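Local coordinates for protein aspartate aminotransferase, mitochondrial (Trypanosoma brucei brucei, PDB 4W5K) that probably transfers amino groups between aspartate and 2-oxoglutarate as a homodimeric, pyridoxal-phosphate-dependent member of the class-1 aminotransferase family, at residues A[176-181]-A[221-226]. The protein carries 1 engineered substitution. Residues are numbered along the deposited sequence; the frame is centred on the assembly and turned at random.
Sequences HACAHN and DYDAFV. With PLP (pyridoxal-5'-phosphate), chain C; MLT (D-malate), chain D.
In the large domain of a fold-type I aminotransferase, the cofactor loop that leaves the C-terminal end of strand 172-176 meets the break between helices 220-223 and 225-230 at Ala177, Cys178, Asp223 and Val226. The join illustrates how a water in a buried contact can link two backbones that share no direct hydrogen bond. That water donates to Ala177 O at 2.7 Å and to Asp223 O, and accepts from Val226 N at 3.0 Å, so one molecule serves two carbonyls and an amide in the first turn of the second helix, whose N-cap position is Ala224. Around the water, the side chains make van der Waals contacts, largely with backbone carbonyl oxygens. Cys178 SG sits between its own backbone N and carbonyl carbon (chi1 51°), a torsion that carries the sulfur alongside Asp223, 3.7 Å from Asp223 CB and slightly closer to Asp223 O. The Val226 branch CG2 lies 3.9 Å from Ala177 O, while Val208 of strand 205-210 touches both Ala177 and Val226. The carboxylate of Asp223 is held from elsewhere, its OD1 hydrogen-bonded to Thr217 OG1.

Beyond the join, each segment reaches a different ligand. On the helical side, the Phe225 ring approaches the bound D-malate obliquely, with Phe225 CE1 3.5 Å from malate O1; His189 and Arg193 complete that pocket. On the loop side, the imidazole of His180 lays its CD2 over the centre of one face of the His176 ring, 3.4 Å above its plane. His176 in turn borders the cofactor methyl, ND1 lying 3.9 Å from PLP C2A. With CG anti to the backbone N (chi1 -180°), the Asn181 amide reaches the phenolic oxygen on the cofactor's pyridine ring, and its ND2 donates to PLP O3 at 2.8 Å with an N-H...O angle of 158°.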
ATOM      1  N   HIS A 176      22.820   2.652   3.406  1.00 17.73           N
ATOM      2  CA  HIS A 176      22.100   1.696   4.273  1.00 15.53           C
ATOM      3  C   HIS A 176      22.530   1.977   5.727  1.00 18.66           C
ATOM      4  O   HIS A 176      23.724   2.053   5.996  1.00 20.53           O
ATOM      5  CB  HIS A 176      22.437   0.242   3.921  1.00 19.28           C
ATOM      6  CG  HIS A 176      22.088  -0.167   2.518  1.00 18.98           C
ATOM      7  ND1 HIS A 176      21.566  -1.415   2.228  1.00 19.41           N
ATOM      8  CD2 HIS A 176      22.207   0.481   1.332  1.00 18.76           C
ATOM      9  CE1 HIS A 176      21.379  -1.514   0.922  1.00 19.79           C
ATOM     10  NE2 HIS A 176      21.758  -0.379   0.354  1.00 19.29           N
ATOM     11  N   ALA A 177      21.591   2.120   6.659  1.00 16.16           N
ATOM     12  CA  ALA A 177      21.941   2.493   8.038  1.00 14.26           C
ATOM     13  C   ALA A 177      22.786   1.427   8.741  1.00 15.80           C
ATOM     14  O   ALA A 177      23.674   1.751   9.527  1.00 18.41           O
ATOM     15  CB  ALA A 177      20.686   2.766   8.850  1.00 19.81           C
ATOM     16  N   CYS A 178      22.461   0.174   8.459  1.00 16.56           N
ATOM     17  CA  CYS A 178      23.121  -1.013   9.037  1.00 19.03           C
ATOM     18  C   CYS A 178      22.546  -2.244   8.384  1.00 19.67           C
ATOM     19  O   CYS A 178      21.505  -2.171   7.707  1.00 17.40           O
ATOM     20  CB  CYS A 178      22.964  -1.103  10.561  1.00 19.05           C
ATOM     21  SG  CYS A 178      21.283  -0.959  11.194  1.00 21.00           S
ATOM     22  N   ALA A 179      23.220  -3.371   8.592  1.00 17.63           N
ATOM     23  CA  ALA A 179      22.915  -4.613   7.888  1.00 16.48           C
ATOM     24  C   ALA A 179      22.711  -4.369   6.388  1.00 18.70           C
ATOM     25  O   ALA A 179      21.650  -4.664   5.814  1.00 17.34           O
ATOM     26  CB  ALA A 179      21.687  -5.332   8.528  1.00 16.09           C
ATOM     27  N   HIS A 180      23.752  -3.832   5.757  1.00 17.60           N
ATOM     28  CA  HIS A 180      23.733  -3.648   4.322  1.00 18.56           C
ATOM     29  C   HIS A 180      23.213  -4.902   3.600  1.00 18.50           C
ATOM     30  O   HIS A 180      23.653  -6.023   3.874  1.00 20.74           O
ATOM     31  CB  HIS A 180      25.133  -3.285   3.829  1.00 18.66           C
ATOM     32  CG  HIS A 180      25.206  -3.056   2.352  1.00 20.58           C
ATOM     33  ND1 HIS A 180      25.542  -4.053   1.459  1.00 22.42           N
ATOM     34  CD2 HIS A 180      24.981  -1.945   1.609  1.00 18.49           C
ATOM     35  CE1 HIS A 180      25.521  -3.564   0.230  1.00 22.81           C
ATOM     36  NE2 HIS A 180      25.184  -2.288   0.294  1.00 22.09           N
ATOM     37  N   ASN A 181      22.236  -4.699   2.720  1.00 17.94           N
ATOM     38  CA  ASN A 181      21.644  -5.775   1.929  1.00 20.50           C
ATOM     39  C   ASN A 181      22.106  -5.519   0.494  1.00 21.45           C
ATOM     40  O   ASN A 181      21.762  -4.486  -0.107  1.00 25.43           O
ATOM     41  CB  ASN A 181      20.101  -5.758   2.096  1.00 23.58           C
ATOM     42  CG  ASN A 181      19.377  -6.854   1.309  1.00 24.31           C
ATOM     43  OD1 ASN A 181      19.953  -7.560   0.485  1.00 23.28           O
ATOM     44  ND2 ASN A 181      18.084  -6.968   1.549  1.00 29.92           N
ATOM     45  N   ASP A 221      19.760   2.114  19.625  1.00 22.50           N
ATOM     46  CA  ASP A 221      20.437   3.415  19.504  1.00 23.24           C
ATOM     47  C   ASP A 221      21.638   3.298  18.569  1.00 21.49           C
ATOM     48  O   ASP A 221      21.809   4.113  17.658  1.00 23.76           O
ATOM     49  CB  ASP A 221      20.895   3.956  20.859  1.00 26.38           C
ATOM     50  CG  ASP A 221      19.750   4.169  21.829  1.00 32.32           C
ATOM     51  OD1 ASP A 221      18.683   4.658  21.403  1.00 30.73           O
ATOM     52  OD2 ASP A 221      19.922   3.852  23.025  1.00 36.19           O
ATOM     53  N   TYR A 222      22.460   2.279  18.805  1.00 21.77           N
ATOM     54  CA  TYR A 222      23.636   2.042  17.976  1.00 23.03           C
ATOM     55  C   TYR A 222      23.225   1.913  16.502  1.00 20.29           C
ATOM     56  O   TYR A 222      23.860   2.488  15.615  1.00 19.54           O
ATOM     57  CB  TYR A 222      24.378   0.791  18.462  1.00 20.35           C
ATOM     58  CG  TYR A 222      25.617   0.428  17.662  1.00 20.15           C
ATOM     59  CD1 TYR A 222      25.517  -0.312  16.484  1.00 19.92           C
ATOM     60  CD2 TYR A 222      26.890   0.791  18.110  1.00 22.08           C
ATOM     61  CE1 TYR A 222      26.656  -0.656  15.749  1.00 22.52           C
ATOM     62  CE2 TYR A 222      28.029   0.445  17.388  1.00 24.56           C
ATOM     63  CZ  TYR A 222      27.906  -0.280  16.217  1.00 22.33           C
ATOM     64  OH  TYR A 222      29.044  -0.626  15.509  1.00 28.03           O
ATOM     65  N   ASP A 223      22.157   1.166  16.232  1.00 17.94           N
ATOM     66  CA  ASP A 223      21.791   0.907  14.852  1.00 16.41           C
ATOM     67  C   ASP A 223      21.220   2.148  14.171  1.00 17.43           C
ATOM     68  O   ASP A 223      21.168   2.197  12.948  1.00 20.06           O
ATOM     69  CB  ASP A 223      20.757  -0.220  14.753  1.00 17.95           C
ATOM     70  CG  ASP A 223      21.349  -1.586  15.041  1.00 19.73           C
ATOM     71  OD1 ASP A 223      22.610  -1.711  15.126  1.00 17.82           O
ATOM     72  OD2 ASP A 223      20.553  -2.541  15.178  1.00 21.41           O
ATOM     73  N   ALA A 224      20.767   3.127  14.953  1.00 18.66           N
ATOM     74  CA  ALA A 224      20.247   4.359  14.343  1.00 18.27           C
ATOM     75  C   ALA A 224      21.309   5.481  14.324  1.00 19.45           C
ATOM     76  O   ALA A 224      20.992   6.663  14.143  1.00 19.20           O
ATOM     77  CB  ALA A 224      18.972   4.836  15.071  1.00 22.29           C
ATOM     78  N   PHE A 225      22.575   5.119  14.523  1.00 18.09           N
ATOM     79  CA  PHE A 225      23.632   6.131  14.534  1.00 18.75           C
ATOM     80  C   PHE A 225      23.647   7.007  13.272  1.00 21.03           C
ATOM     81  O   PHE A 225      23.771   8.226  13.365  1.00 19.47           O
ATOM     82  CB  PHE A 225      25.014   5.461  14.720  1.00 19.40           C
ATOM     83  CG  PHE A 225      26.154   6.426  14.672  1.00 19.38           C
ATOM     84  CD1 PHE A 225      26.396   7.272  15.742  1.00 20.49           C
ATOM     85  CD2 PHE A 225      26.960   6.522  13.551  1.00 20.02           C
ATOM     86  CE1 PHE A 225      27.457   8.195  15.697  1.00 23.34           C
ATOM     87  CE2 PHE A 225      27.985   7.450  13.486  1.00 22.09           C
ATOM     88  CZ  PHE A 225      28.252   8.269  14.572  1.00 24.39           C
ATOM     89  N   VAL A 226      23.513   6.401  12.103  1.00 18.66           N
ATOM     90  CA  VAL A 226      23.665   7.178  10.873  1.00 19.20           C
ATOM     91  C   VAL A 226      22.606   8.312  10.713  1.00 20.40           C
ATOM     92  O   VAL A 226      22.994   9.452  10.477  1.00 19.78           O
ATOM     93  CB  VAL A 226      23.674   6.241   9.641  1.00 19.40           C
ATOM     94  CG1 VAL A 226      23.553   7.032   8.354  1.00 22.63           C
ATOM     95  CG2 VAL A 226      24.996   5.454   9.634  1.00 19.68           C
TER
HETATM   96  N1  PLP C 500      15.530  -1.683   1.942  0.88 19.62           N
HETATM   97  C2  PLP C 500      16.332  -2.743   2.291  0.88 20.42           C
HETATM   98  C2A PLP C 500      17.805  -2.512   2.392  0.88 15.88           C
HETATM   99  C3  PLP C 500      15.779  -4.000   2.542  0.88 18.73           C
HETATM  100  O3  PLP C 500      16.560  -5.074   2.872  0.88 22.99           O
HETATM  101  C4  PLP C 500      14.406  -4.179   2.446  0.88 23.74           C
HETATM  102  C4A PLP C 500      13.823  -5.472   2.944  0.88 32.47           C
HETATM  103  O4A PLP C 500      13.923  -6.479   2.237  0.88 36.77           O
HETATM  104  C5  PLP C 500      13.591  -3.104   2.094  0.88 25.13           C
HETATM  105  C6  PLP C 500      14.160  -1.851   1.860  0.88 24.08           C
HETATM  106  C5A PLP C 500      12.086  -3.281   1.953  0.88 25.39           C
HETATM  107  O4P PLP C 500      11.472  -3.349   3.210  0.88 19.87           O
HETATM  108  P   PLP C 500       9.924  -3.393   3.369  0.88 15.20           P
HETATM  109  O1P PLP C 500       9.436  -4.811   3.389  0.88 19.75           O
HETATM  110  O2P PLP C 500       9.272  -2.626   2.245  0.88 13.41           O
HETATM  111  O3P PLP C 500       9.662  -2.722   4.697  0.88 20.06           O
HETATM  112  C1  MLT D 501      29.159   7.211  18.705  0.71 40.93           C
HETATM  113  O1  MLT D 501      29.825   6.666  17.785  0.71 28.04           O
HETATM  114  O2  MLT D 501      29.381   8.403  19.045  0.71 51.87           O
HETATM  115  C2  MLT D 501      28.067   6.414  19.401  0.71 45.02           C
HETATM  116  O3  MLT D 501      28.034   5.184  18.741  0.71 49.61           O
HETATM  117  O   HOH W   1      23.427   3.386  11.696  1.00 21.66           O